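PDB 3JW7: dipeptide Epimerase from Enterococcus faecalis V583, which is a magnesium-binding enzyme of the mandelate racemase/muconate lactonizing enzyme family, built from an enolase-type N-terminal domain and a TIM-barrel-like C-terminal domain. Local coordinates for residues 11-16 with 325-330; 79-84 with 105-110; 157-162 with 185-190. One frame throughout, in Å; residues are numbered along the deposited sequence.

Contact 1. Residues 11-16 with 325-330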
loop_
_atom_site.group_PDB
_atom_site.type_symbol
_atom_site.label_atom_id
_atom_site.label_comp_id
_atom_site.label_asym_id
_atom_site.label_seq_id
_atom_site.Cartn_x
_atom_site.Cartn_y
_atom_site.Cartn_z
ATOM N N SER A 11 14.710 7.998 8.207
ATOM C CA SER A 11 13.962 7.593 9.390
ATOM C C SER A 11 14.134 6.089 9.494
ATOM O O SER A 11 13.873 5.365 8.538
ATOM C CB SER A 11 12.475 7.933 9.250
ATOM O OG SER A 11 11.732 7.386 10.331
ATOM N N LYS A 12 14.599 5.623 10.643
ATOM C CA LYS A 12 14.802 4.197 10.856
ATOM C C LYS A 12 14.093 3.807 12.144
ATOM O O LYS A 12 14.540 4.153 13.235
ATOM C CB LYS A 12 16.294 3.885 10.962
ATOM C CG LYS A 12 17.100 4.218 9.708
ATOM C CD LYS A 12 18.520 3.673 9.822
ATOM C CE LYS A 12 19.318 3.872 8.546
ATOM N NZ LYS A 12 19.518 5.310 8.220
ATOM N N ILE A 13 12.987 3.086 12.010
ATOM C CA ILE A 13 12.200 2.673 13.166
ATOM C C ILE A 13 12.110 1.156 13.267
ATOM O O ILE A 13 11.582 0.491 12.379
ATOM C CB ILE A 13 10.773 3.261 13.079
ATOM C CG1 ILE A 13 10.853 4.789 13.056
ATOM C CG2 ILE A 13 9.932 2.790 14.258
ATOM C CD1 ILE A 13 9.548 5.464 12.698
ATOM N N LYS A 14 12.615 0.603 14.364
ATOM C CA LYS A 14 12.574 -0.840 14.538
ATOM C C LYS A 14 11.143 -1.336 14.660
ATOM O O LYS A 14 10.280 -0.642 15.193
ATOM C CB LYS A 14 13.376 -1.250 15.777
ATOM C CG LYS A 14 13.522 -2.747 15.932
ATOM C CD LYS A 14 14.575 -3.100 16.976
ATOM C CE LYS A 14 14.732 -4.608 17.098
ATOM N NZ LYS A 14 15.099 -5.232 15.795
ATOM N N LEU A 15 10.889 -2.531 14.139
ATOM C CA LEU A 15 9.558 -3.115 14.219
ATOM C C LEU A 15 9.463 -3.899 15.523
ATOM O O LEU A 15 10.459 -4.447 16.001
ATOM C CB LEU A 15 9.300 -4.047 13.032
ATOM C CG LEU A 15 9.311 -3.426 11.629
ATOM C CD1 LEU A 15 8.861 -4.461 10.620
ATOM C CD2 LEU A 15 8.386 -2.217 11.584
ATOM N N LYS A 16 8.267 -3.940 16.096
ATOM C CA LYS A 16 8.042 -4.646 17.351
ATOM C C LYS A 16 8.303 -6.133 17.187
ATOM O O LYS A 16 8.660 -6.826 18.142
ATOM C CB LYS A 16 6.613 -4.391 17.848
ATOM C CG LYS A 16 6.385 -2.940 18.284
ATOM C CD LYS A 16 5.018 -2.706 18.923
ATOM C CE LYS A 16 3.902 -2.610 17.896
ATOM N NZ LYS A 16 3.752 -3.869 17.119
ATOM N N LEU A 325 5.265 -0.614 14.148
ATOM C CA LEU A 325 6.279 0.372 14.508
ATOM C C LEU A 325 6.499 0.574 16.008
ATOM O O LEU A 325 5.543 0.692 16.780
ATOM C CB LEU A 325 5.930 1.727 13.886
ATOM C CG LEU A 325 5.693 1.782 12.368
ATOM C CD1 LEU A 325 5.352 3.213 11.988
ATOM C CD2 LEU A 325 6.932 1.297 11.607
ATOM N N GLU A 326 7.764 0.628 16.414
ATOM C CA GLU A 326 8.088 0.859 17.817
ATOM C C GLU A 326 7.726 2.295 18.180
ATOM O O GLU A 326 7.338 2.573 19.312
ATOM C CB GLU A 326 9.581 0.632 18.077
ATOM C CG GLU A 326 9.995 -0.830 18.074
ATOM C CD GLU A 326 9.821 -1.493 19.426
ATOM O OE1 GLU A 326 8.741 -1.340 20.036
ATOM O OE2 GLU A 326 10.765 -2.178 19.872
ATOM N N THR A 327 7.841 3.199 17.211
ATOM C CA THR A 327 7.536 4.611 17.443
ATOM C C THR A 327 7.009 5.326 16.198
ATOM O O THR A 327 7.186 4.851 15.077
ATOM C CB THR A 327 8.790 5.364 17.922
ATOM O OG1 THR A 327 8.441 6.707 18.281
ATOM C CG2 THR A 327 9.828 5.407 16.815
ATOM N N ALA A 328 6.360 6.470 16.415
ATOM C CA ALA A 328 5.817 7.290 15.337
ATOM C C ALA A 328 6.808 8.424 15.064
ATOM O O ALA A 328 7.206 9.144 15.978
ATOM C CB ALA A 328 4.458 7.864 15.743
ATOM N N PRO A 329 7.210 8.606 13.798
ATOM C CA PRO A 329 8.164 9.656 13.434
ATOM C C PRO A 329 7.600 11.071 13.403
ATOM O O PRO A 329 8.352 12.050 13.366
ATOM C CB PRO A 329 8.642 9.210 12.060
ATOM C CG PRO A 329 7.385 8.642 11.466
ATOM C CD PRO A 329 6.825 7.814 12.614
ATOM N N VAL A 330 6.278 11.183 13.433
ATOM C CA VAL A 330 5.641 12.484 13.363
ATOM C C VAL A 330 4.382 12.521 14.235
ATOM O O VAL A 330 3.975 11.501 14.784
ATOM C CB VAL A 330 5.281 12.784 11.899
ATOM C CG1 VAL A 330 4.114 11.909 11.461
ATOM C CG2 VAL A 330 4.994 14.237 11.724
#
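I13 overlaps T327 and P329 with both ends of its branched side chain. The side chains of I13 and T327 cross at about a right angle: CG2 of I13 lies 3.7 Å from CG2 of T327, while CD1 of I13 reaches on to CD of P329 at 3.6 Å. With CG1 set anti to the carbonyl carbon (chi1 -60°), CD1 is carried toward the proline ring and CG2 is left over the backbone between L325 and T327. The carbonyl O of T327 is buried under this isoleucine and has no hydrogen-bond partner in the model.

At the next residue of the strand, K14 O accepts from E326 N at 3.1 Å. This bond accompanies a single bridge between L15 and L325, whose CD2 methyls touch at 3.8 Å. The acid of E326 turns back past K16, OE1 resting 3.3 Å from CG of K16; the ammonium of K16 is bonded instead to F323 O.

Strand 3-21 is an outermost strand of the three-stranded antiparallel sheet, paired with strand 24-38, where A29 touches L325 and I33 touches P329. T298 of helix 298-310 also packs on A328 and P329.

Contact 2. Residues 79-84 with 105-110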
loop_
_atom_site.group_PDB
_atom_site.type_symbol
_atom_site.label_atom_id
_atom_site.label_comp_id
_atom_site.label_asym_id
_atom_site.label_seq_id
_atom_site.Cartn_x
_atom_site.Cartn_y
_atom_site.Cartn_z
ATOM N N PHE A 79 0.294 23.002 -6.307
ATOM C CA PHE A 79 -0.924 22.651 -7.043
ATOM C C PHE A 79 -0.610 22.231 -8.478
ATOM O O PHE A 79 -1.427 21.583 -9.137
ATOM C CB PHE A 79 -1.896 23.837 -7.073
ATOM C CG PHE A 79 -2.707 23.980 -5.824
ATOM C CD1 PHE A 79 -3.802 23.150 -5.591
ATOM C CD2 PHE A 79 -2.366 24.932 -4.867
ATOM C CE1 PHE A 79 -4.546 23.264 -4.416
ATOM C CE2 PHE A 79 -3.104 25.055 -3.688
ATOM C CZ PHE A 79 -4.193 24.219 -3.463
ATOM N N ASN A 80 0.561 22.623 -8.972
ATOM C CA ASN A 80 0.967 22.259 -10.328
ATOM C C ASN A 80 1.561 20.853 -10.251
ATOM O O ASN A 80 2.743 20.636 -10.538
ATOM C CB ASN A 80 2.021 23.238 -10.863
ATOM C CG ASN A 80 2.236 23.105 -12.364
ATOM O OD1 ASN A 80 1.832 22.117 -12.980
ATOM N ND2 ASN A 80 2.877 24.103 -12.957
ATOM N N ILE A 81 0.725 19.904 -9.846
ATOM C CA ILE A 81 1.131 18.512 -9.693
ATOM C C ILE A 81 1.506 17.906 -11.048
ATOM O O ILE A 81 2.323 16.979 -11.127
ATOM C CB ILE A 81 -0.008 17.705 -9.013
ATOM C CG1 ILE A 81 0.493 16.313 -8.616
ATOM C CG2 ILE A 81 -1.224 17.657 -9.923
ATOM C CD1 ILE A 81 1.547 16.341 -7.524
ATOM N N GLU A 82 0.910 18.439 -12.110
ATOM C CA GLU A 82 1.198 18.001 -13.467
ATOM C C GLU A 82 2.660 18.302 -13.794
ATOM O O GLU A 82 3.391 17.435 -14.274
ATOM C CB GLU A 82 0.293 18.734 -14.465
ATOM C CG GLU A 82 -1.161 18.288 -14.422
ATOM C CD GLU A 82 -1.389 17.004 -15.194
ATOM O OE1 GLU A 82 -1.356 17.042 -16.445
ATOM O OE2 GLU A 82 -1.588 15.956 -14.549
ATOM N N LYS A 83 3.092 19.534 -13.547
ATOM C CA LYS A 83 4.482 19.877 -13.832
ATOM C C LYS A 83 5.440 19.184 -12.869
ATOM O O LYS A 83 6.530 18.754 -13.264
ATOM C CB LYS A 83 4.691 21.390 -13.765
ATOM C CG LYS A 83 6.125 21.817 -14.063
ATOM C CD LYS A 83 6.255 23.333 -14.074
ATOM C CE LYS A 83 7.661 23.760 -14.454
ATOM N NZ LYS A 83 7.768 25.240 -14.593
ATOM N N ILE A 84 5.045 19.073 -11.605
ATOM C CA ILE A 84 5.902 18.416 -10.621
ATOM C C ILE A 84 6.254 16.987 -11.042
ATOM O O ILE A 84 7.405 16.568 -10.931
ATOM C CB ILE A 84 5.236 18.410 -9.221
ATOM C CG1 ILE A 84 5.198 19.836 -8.671
ATOM C CG2 ILE A 84 6.000 17.494 -8.267
ATOM C CD1 ILE A 84 6.561 20.443 -8.453
ATOM N N ALA A 105 3.793 15.195 -0.161
ATOM C CA ALA A 105 3.985 16.488 0.480
ATOM C C ALA A 105 3.245 17.572 -0.300
ATOM O O ALA A 105 2.687 18.491 0.290
ATOM C CB ALA A 105 5.474 16.827 0.574
ATOM N N CYS A 106 3.233 17.475 -1.630
ATOM C CA CYS A 106 2.529 18.473 -2.416
ATOM C C CYS A 106 1.036 18.422 -2.134
ATOM O O CYS A 106 0.402 19.462 -1.995
ATOM C CB CYS A 106 2.786 18.281 -3.914
ATOM S SG CYS A 106 4.466 18.765 -4.373
ATOM N N TYR A 107 0.470 17.221 -2.054
ATOM C CA TYR A 107 -0.954 17.113 -1.773
ATOM C C TYR A 107 -1.266 17.605 -0.365
ATOM O O TYR A 107 -2.317 18.199 -0.124
ATOM C CB TYR A 107 -1.448 15.675 -1.948
ATOM C CG TYR A 107 -1.772 15.337 -3.382
ATOM C CD1 TYR A 107 -0.830 14.730 -4.203
ATOM C CD2 TYR A 107 -3.020 15.658 -3.928
ATOM C CE1 TYR A 107 -1.118 14.446 -5.536
ATOM C CE2 TYR A 107 -3.317 15.377 -5.262
ATOM C CZ TYR A 107 -2.360 14.772 -6.055
ATOM O OH TYR A 107 -2.632 14.482 -7.369
ATOM N N ASP A 108 -0.353 17.358 0.565
ATOM C CA ASP A 108 -0.558 17.820 1.932
ATOM C C ASP A 108 -0.654 19.349 1.877
ATOM O O ASP A 108 -1.532 19.946 2.489
ATOM C CB ASP A 108 0.606 17.368 2.817
ATOM C CG ASP A 108 0.416 17.734 4.285
ATOM O OD1 ASP A 108 -0.727 18.020 4.700
ATOM O OD2 ASP A 108 1.415 17.719 5.032
ATOM N N LEU A 109 0.241 19.978 1.119
ATOM C CA LEU A 109 0.230 21.437 0.985
ATOM C C LEU A 109 -1.038 21.934 0.303
ATOM O O LEU A 109 -1.573 22.988 0.654
ATOM C CB LEU A 109 1.460 21.910 0.199
ATOM C CG LEU A 109 2.763 21.922 1.005
ATOM C CD1 LEU A 109 3.949 22.182 0.080
ATOM C CD2 LEU A 109 2.664 22.994 2.100
ATOM N N MET A 110 -1.520 21.180 -0.682
ATOM C CA MET A 110 -2.732 21.569 -1.384
ATOM C C MET A 110 -3.892 21.622 -0.395
ATOM O O MET A 110 -4.656 22.583 -0.387
ATOM C CB MET A 110 -3.036 20.589 -2.518
ATOM C CG MET A 110 -2.168 20.799 -3.765
ATOM S SD MET A 110 -2.671 19.729 -5.133
ATOM C CE MET A 110 -1.282 18.562 -5.201
#
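M110 lays its side chain over one face of the F79 ring. CG of M110 stands 3.6 Å from the ring centroid of F79, 23° off the normal, a CH-pi contact displaced toward the CD1-CE1 rim. The sulfur follows obliquely, SD of M110 lying 4.5 Å from that centroid, which makes this a Met-aromatic pair as well. A bend at chi3 (-109°) then swings CE away from F79 and over the centre of the Y107 ring, 3.6 Å above its plane, so that one methionine spans two aromatic rings.

CE of M110 also comes within 4.1 Å of CB of I81. The isoleucine crosses Y107 at about a right angle, its CD1 meeting CE1 of the tyrosine at 3.8 Å, and the same methyl looks toward CB of C106. One turn further on, CG2 of I84 approaches SG of C106 at 4.4 Å.

N80 fixes how helix 81-91 starts: as N-cap it accepts from K83 N through OD1 at 2.9 Å, the donor lying well above the carbonyl plane. Farther out, H272 of helix 271-284 touches both I81 and Y107, and I36 of strand 24-38 lies against C106.

No hydrogen bond crosses between the segments. This is apolar helix-to-helix packing within the helical part of the enolase-type N-terminal domain, joining the start of helix 81-91 to the middle of helix 96-114.

Contact 3. Residues 157-162 with 185-190. With MG (magnesium ion), chain L; TYR (tyrosine), chain J; ILE (isoleucine), chain I.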
loop_
_atom_site.group_PDB
_atom_site.type_symbol
_atom_site.label_atom_id
_atom_site.label_comp_id
_atom_site.label_asym_id
_atom_site.label_seq_id
_atom_site.Cartn_x
_atom_site.Cartn_y
_atom_site.Cartn_z
ATOM N N THR A 157 -11.314 -8.693 9.254
ATOM C CA THR A 157 -10.671 -9.120 8.022
ATOM C C THR A 157 -9.187 -9.320 8.266
ATOM O O THR A 157 -8.500 -8.405 8.709
ATOM C CB THR A 157 -10.834 -8.076 6.922
ATOM O OG1 THR A 157 -12.226 -7.788 6.742
ATOM C CG2 THR A 157 -10.229 -8.585 5.616
ATOM N N LEU A 158 -8.703 -10.521 7.973
ATOM C CA LEU A 158 -7.298 -10.849 8.162
ATOM C C LEU A 158 -6.636 -11.166 6.826
ATOM O O LEU A 158 -7.193 -11.894 6.008
ATOM C CB LEU A 158 -7.167 -12.066 9.083
ATOM C CG LEU A 158 -7.904 -11.988 10.420
ATOM C CD1 LEU A 158 -7.738 -13.309 11.158
ATOM C CD2 LEU A 158 -7.372 -10.824 11.249
ATOM N N LYS A 159 -5.447 -10.611 6.609
ATOM C CA LYS A 159 -4.696 -10.862 5.384
ATOM C C LYS A 159 -3.638 -11.896 5.754
ATOM O O LYS A 159 -2.718 -11.606 6.515
ATOM C CB LYS A 159 -4.043 -9.567 4.883
ATOM C CG LYS A 159 -3.142 -9.756 3.673
ATOM C CD LYS A 159 -2.816 -8.423 3.007
ATOM C CE LYS A 159 -1.660 -8.564 2.030
ATOM N NZ LYS A 159 -1.476 -7.355 1.171
ATOM N N ILE A 160 -3.785 -13.102 5.218
ATOM C CA ILE A 160 -2.885 -14.213 5.523
ATOM C C ILE A 160 -1.715 -14.370 4.562
ATOM O O ILE A 160 -1.912 -14.602 3.373
ATOM C CB ILE A 160 -3.656 -15.557 5.523
ATOM C CG1 ILE A 160 -4.859 -15.469 6.462
ATOM C CG2 ILE A 160 -2.725 -16.688 5.922
ATOM C CD1 ILE A 160 -5.731 -16.728 6.475
ATOM N N LYS A 161 -0.497 -14.258 5.085
ATOM C CA LYS A 161 0.687 -14.433 4.254
ATOM C C LYS A 161 1.028 -15.920 4.148
ATOM O O LYS A 161 1.064 -16.639 5.151
ATOM C CB LYS A 161 1.885 -13.677 4.844
ATOM C CG LYS A 161 1.778 -12.155 4.770
ATOM C CD LYS A 161 1.820 -11.667 3.322
ATOM C CE LYS A 161 1.754 -10.140 3.252
ATOM N NZ LYS A 161 1.851 -9.664 1.829
ATOM N N VAL A 162 1.282 -16.372 2.928
ATOM C CA VAL A 162 1.635 -17.762 2.676
ATOM C C VAL A 162 2.725 -17.789 1.617
ATOM O O VAL A 162 3.129 -16.735 1.125
ATOM C CB VAL A 162 0.414 -18.571 2.156
ATOM C CG1 VAL A 162 -0.668 -18.621 3.212
ATOM C CG2 VAL A 162 -0.130 -17.937 0.885
ATOM N N LYS A 185 -13.463 -12.487 7.557
ATOM C CA LYS A 185 -13.051 -12.551 6.161
ATOM C C LYS A 185 -11.562 -12.834 6.101
ATOM O O LYS A 185 -10.781 -12.235 6.841
ATOM C CB LYS A 185 -13.342 -11.234 5.436
ATOM C CG LYS A 185 -14.813 -10.901 5.308
ATOM C CD LYS A 185 -15.055 -9.789 4.288
ATOM C CE LYS A 185 -14.387 -8.481 4.688
ATOM N NZ LYS A 185 -14.717 -7.370 3.743
ATOM N N LEU A 186 -11.174 -13.751 5.222
ATOM C CA LEU A 186 -9.773 -14.106 5.067
ATOM C C LEU A 186 -9.316 -13.937 3.622
ATOM O O LEU A 186 -9.880 -14.535 2.707
ATOM C CB LEU A 186 -9.531 -15.558 5.498
ATOM C CG LEU A 186 -9.912 -15.966 6.927
ATOM C CD1 LEU A 186 -9.653 -17.461 7.109
ATOM C CD2 LEU A 186 -9.116 -15.154 7.937
ATOM N N ARG A 187 -8.309 -13.097 3.421
ATOM C CA ARG A 187 -7.753 -12.899 2.095
ATOM C C ARG A 187 -6.331 -13.444 2.196
ATOM O O ARG A 187 -5.689 -13.319 3.242
ATOM C CB ARG A 187 -7.776 -11.413 1.700
ATOM C CG ARG A 187 -7.148 -10.453 2.694
ATOM C CD ARG A 187 -7.363 -8.989 2.281
ATOM N NE ARG A 187 -8.776 -8.652 2.101
ATOM C CZ ARG A 187 -9.313 -7.468 2.393
ATOM N NH1 ARG A 187 -8.564 -6.492 2.888
ATOM N NH2 ARG A 187 -10.604 -7.254 2.187
ATOM N N LEU A 188 -5.863 -14.085 1.131
ATOM C CA LEU A 188 -4.529 -14.688 1.115
ATOM C C LEU A 188 -3.581 -13.911 0.225
ATOM O O LEU A 188 -4.005 -13.272 -0.727
ATOM C CB LEU A 188 -4.594 -16.122 0.586
ATOM C CG LEU A 188 -5.669 -17.058 1.143
ATOM C CD1 LEU A 188 -5.477 -18.436 0.523
ATOM C CD2 LEU A 188 -5.577 -17.138 2.666
ATOM N N ASP A 189 -2.291 -13.994 0.531
ATOM C CA ASP A 189 -1.274 -13.314 -0.263
ATOM C C ASP A 189 -0.058 -14.226 -0.324
ATOM O O ASP A 189 0.610 -14.445 0.683
ATOM C CB ASP A 189 -0.895 -11.983 0.383
ATOM C CG ASP A 189 -0.005 -11.134 -0.508
ATOM O OD1 ASP A 189 0.606 -11.690 -1.448
ATOM O OD2 ASP A 189 0.090 -9.915 -0.254
ATOM N N ALA A 190 0.228 -14.746 -1.515
ATOM C CA ALA A 190 1.344 -15.660 -1.723
ATOM C C ALA A 190 2.634 -14.970 -2.143
ATOM O O ALA A 190 3.677 -15.611 -2.234
ATOM C CB ALA A 190 0.961 -16.704 -2.766
HETATM MG MG MG L . 0.471 -8.156 -1.716
HETATM N N TYR J . 2.732 -5.244 2.061
HETATM C CA TYR J . 3.225 -5.950 0.885
HETATM C C TYR J . 2.108 -6.675 0.133
HETATM O O TYR J . 0.980 -6.135 0.095
HETATM C CB TYR J . 4.321 -6.942 1.291
HETATM C CG TYR J . 5.562 -6.310 1.899
HETATM C CD1 TYR J . 6.182 -6.884 3.006
HETATM C CD2 TYR J . 6.146 -5.169 1.341
HETATM C CE1 TYR J . 7.350 -6.349 3.548
HETATM C CE2 TYR J . 7.328 -4.623 1.878
HETATM C CZ TYR J . 7.920 -5.226 2.982
HETATM O OH TYR J . 9.091 -4.729 3.516
HETATM O OXT TYR J . 2.383 -7.759 -0.424
HETATM N N ILE I . 0.294 -5.363 4.742
HETATM C CA ILE I . 1.609 -4.940 4.179
HETATM C C ILE I . 2.030 -5.839 3.024
HETATM O O ILE I . 1.724 -7.034 3.011
HETATM C CB ILE I . 2.738 -4.985 5.242
HETATM C CG1 ILE I . 2.748 -6.354 5.919
HETATM C CG2 ILE I . 2.572 -3.837 6.233
HETATM C CD1 ILE I . 4.007 -6.646 6.731
HETATM O O HOH W 1 1.125 -9.847 -3.331
#
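The side chains of K161 and D189 run alongside each other in the same direction, and NZ of K161 bonds OD2 of D189 at 2.7 Å in a salt bridge. The ammonium comes from above the carboxylate plane, 70° out of it, while the same oxygen also binds the magnesium ion at 2.3 Å. OD2 is thus gripped by both the ammonium and the metal. OD1 is satisfied separately, by N191 N and by a water that donates at 2.7 Å and is itself a magnesium ligand. E215 and D240 complete the protein's share of the metal site, and OXT of the bound tyrosine also coordinates the ion.

NZ of K161 donates further to O of the bound isoleucine (2.9 Å) and pairs with N191 OD1. With chi1 at 175° and the rest of the chain extended, K159 spans the distance to the ligand, NZ meeting O of the bound tyrosine at 2.9 Å while forming salt bridges to E215 and D318.

These groups stand at the C-terminal ends of neighbouring parallel strands of the TIM-like barrel, where active sites of the enolase superfamily lie; helix 166-180 connects the strands in a beta-alpha-beta crossover. The backbone ladder alternates between the two strands: L158 N to K185 O, R187 N to L158 O, I160 N to R187 O (2.8 Å), D189 N to I160 O and finally V162 N to D189 O.

Toward the N-terminal ends of the strands, on the face that carries K159 and K161, CG2 of T157 sits 3.5 Å above the centre of the R187 guanidinium. NE and NH1 of R187 are held by salt bridges to E212 and D132. On the other face, CD2 of L188 packs at 3.8 Å against CB of I160, where V173 of helix 166-180 touches L188 and I176 touches I160.

Overall arrangement
Contact 3 is a buried contact within the barrel domain, whereas contact 2 is buried inside the N-terminal domain, on the opposite side of the chain's centre, their centres about 35 Å apart. Contact 1 is only partly buried and joins the two family regions, an edge strand of the N-terminal sheet meeting a loop that follows barrel strand 314-317; along the chain it encloses both others. No element is common to any two of them. Chemistry follows place: contact 3 combines a regular strand ladder with charged groups around magnesium, contact 2 relies on apolar and aromatic packing without a crossing hydrogen bond, and contact 1 mixes one backbone bond with aliphatic overlap and solvent-facing lysines.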